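Local structure of periplasmic solute binding protein (Pectobacterium atrosepticum, 4RY1) at residues S296-P299 / K300-A303. The protein probably binds a sugar in the periplasm and delivers it to an ABC-type transporter, as other members of solute-binding protein family 1 do. Residues are numbered along the deposited sequence; the frame is centred on the assembly and turned at random.
Sequences SKHP and KEAA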
ATOM      1  N   SER A 296     -23.670   1.616 -14.426  1.00 19.11           N
ATOM      2  CA  SER A 296     -23.146   1.752 -15.796  1.00 16.93           C
ATOM      3  C   SER A 296     -24.151   1.229 -16.815  1.00 16.10           C
ATOM      4  O   SER A 296     -24.753   0.180 -16.596  1.00 16.96           O
ATOM      5  CB  SER A 296     -21.871   0.927 -15.960  1.00 15.59           C
ATOM      6  OG  SER A 296     -21.347   0.988 -17.289  1.00 16.11           O
ATOM      7  N   LYS A 297     -24.256   1.928 -17.952  1.00 17.41           N
ATOM      8  CA  LYS A 297     -25.101   1.484 -19.078  1.00 18.32           C
ATOM      9  C   LYS A 297     -24.414   0.420 -19.927  1.00 17.49           C
ATOM     10  O   LYS A 297     -25.033  -0.182 -20.797  1.00 21.03           O
ATOM     11  CB  LYS A 297     -25.503   2.655 -19.994  1.00 22.82           C
ATOM     12  CG  LYS A 297     -26.277   3.772 -19.312  1.00 29.95           C
ATOM     13  CD  LYS A 297     -26.503   4.931 -20.278  1.00 49.68           C
ATOM     14  CE  LYS A 297     -26.521   6.275 -19.568  1.00 92.25           C
ATOM     15  NZ  LYS A 297     -27.735   6.450 -18.726  1.00 93.61           N
ATOM     16  N   HIS A 298     -23.116   0.216 -19.677  1.00 14.54           N
ATOM     17  CA  HIS A 298     -22.288  -0.641 -20.531  1.00 15.68           C
ATOM     18  C   HIS A 298     -21.347  -1.536 -19.686  1.00 15.23           C
ATOM     19  O   HIS A 298     -20.135  -1.545 -19.900  1.00 14.31           O
ATOM     20  CB  HIS A 298     -21.451   0.242 -21.477  1.00 17.03           C
ATOM     21  CG  HIS A 298     -22.255   1.143 -22.360  1.00 18.76           C
ATOM     22  ND1 HIS A 298     -23.031   0.672 -23.392  1.00 25.05           N
ATOM     23  CD2 HIS A 298     -22.380   2.489 -22.379  1.00 25.42           C
ATOM     24  CE1 HIS A 298     -23.627   1.686 -23.993  1.00 28.41           C
ATOM     25  NE2 HIS A 298     -23.247   2.802 -23.398  1.00 26.23           N
ATOM     26  N   PRO A 299     -21.889  -2.302 -18.729  1.00 14.85           N
ATOM     27  CA  PRO A 299     -21.010  -3.105 -17.884  1.00 14.68           C
ATOM     28  C   PRO A 299     -20.221  -4.162 -18.646  1.00 14.31           C
ATOM     29  O   PRO A 299     -19.097  -4.469 -18.293  1.00 15.26           O
ATOM     30  CB  PRO A 299     -21.984  -3.765 -16.897  1.00 17.71           C
ATOM     31  CG  PRO A 299     -23.303  -3.772 -17.618  1.00 16.88           C
ATOM     32  CD  PRO A 299     -23.297  -2.452 -18.329  1.00 16.17           C
ATOM     33  N   LYS A 300     -20.797  -4.703 -19.703  1.00 15.01           N
ATOM     34  CA  LYS A 300     -20.062  -5.660 -20.510  1.00 14.79           C
ATOM     35  C   LYS A 300     -18.798  -5.037 -21.135  1.00 14.00           C
ATOM     36  O   LYS A 300     -17.705  -5.596 -21.048  1.00 13.55           O
ATOM     37  CB  LYS A 300     -20.972  -6.206 -21.585  1.00 16.69           C
ATOM     38  CG  LYS A 300     -20.289  -7.215 -22.447  1.00 21.79           C
ATOM     39  CD  LYS A 300     -21.255  -7.752 -23.472  1.00 34.40           C
ATOM     40  CE  LYS A 300     -20.858  -9.167 -23.780  1.00 83.29           C
ATOM     41  NZ  LYS A 300     -19.488  -9.122 -24.355  1.00 91.52           N
ATOM     42  N   GLU A 301     -18.955  -3.886 -21.770  1.00 13.38           N
ATOM     43  CA  GLU A 301     -17.838  -3.168 -22.400  1.00 13.39           C
ATOM     44  C   GLU A 301     -16.817  -2.712 -21.357  1.00 13.34           C
ATOM     45  O   GLU A 301     -15.604  -2.785 -21.588  1.00 12.84           O
ATOM     46  CB  GLU A 301     -18.358  -1.992 -23.249  1.00 15.01           C
ATOM     47  CG  GLU A 301     -19.116  -2.407 -24.508  1.00 15.63           C
ATOM     48  CD  GLU A 301     -20.581  -2.763 -24.324  1.00 20.86           C
ATOM     49  OE1 GLU A 301     -21.141  -2.687 -23.206  1.00 18.04           O
ATOM     50  OE2 GLU A 301     -21.168  -3.154 -25.350  1.00 32.19           O
ATOM     51  N   ALA A 302     -17.300  -2.277 -20.208  1.00 12.86           N
ATOM     52  CA  ALA A 302     -16.416  -1.951 -19.086  1.00 11.51           C
ATOM     53  C   ALA A 302     -15.561  -3.167 -18.692  1.00 11.57           C
ATOM     54  O   ALA A 302     -14.333  -3.071 -18.550  1.00 12.01           O
ATOM     55  CB  ALA A 302     -17.245  -1.463 -17.885  1.00 11.87           C
ATOM     56  N   ALA A 303     -16.210  -4.309 -18.540  1.00 11.97           N
ATOM     57  CA  ALA A 303     -15.512  -5.560 -18.245  1.00 12.58           C
ATOM     58  C   ALA A 303     -14.531  -5.946 -19.356  1.00 12.42           C
ATOM     59  O   ALA A 303     -13.440  -6.464 -19.071  1.00 12.47           O
ATOM     60  CB  ALA A 303     -16.498  -6.684 -18.018  1.00 13.09           C
TER
HETATM   61  O   HOH W   1     -23.589  -1.683 -24.452  1.00 55.26           O
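The imidazole of His298 presents its edge to the carboxylate of Glu301, whose OE1 lies near the ring plane on the ND1 side, while Lys297 CB rests over one face, offset toward the rim. Ring and carboxylate planes stand at 90° to each other. Direct contact falls to the methylene, with Glu301 OE1 3.4 Å from His298 CB, and the polar link is made by water: a molecule in the ring plane lies 2.6 Å from His298 ND1 and donates a weak hydrogen bond of 2.9 Å to Glu301 OE1. On the glutamate side, chi1 of -69° sets CG beside the backbone N and the bend at chi2 (83°) turns the carboxylate back toward His298.

The start of helix 299-310 lies here, following strand 284-292 of the main mixed sheet in this periplasmic-binding-protein fold, and His298 occupies its N-cap position. Just ahead of it an ST turn is closed by Ser296 OG, which accepts a hydrogen bond from His298 N at 3.1 Å; the same hydroxyl is also hydrogen-bonded to Asp60 OD2, which ties the turn to the residue just before strand 61-64. Helical i to i+4 bonding begins at once, Ala302 N donating to His298 O and Ala303 N to Pro299 O (both 2.9 Å). Pro299 fits this first turn, where its lack of an amide hydrogen costs no helical bond, and its ring touches Tyr80.

Ala302 CB lies 3.5 Å from His298 O, and the methyl groups of both alanines touch Ile292 of the preceding strand. Ala303 further meets Ile88 and Leu89 of helix 86-89, whereas the His298 side chain touches Ala3 and Ile5 of strand 3-10.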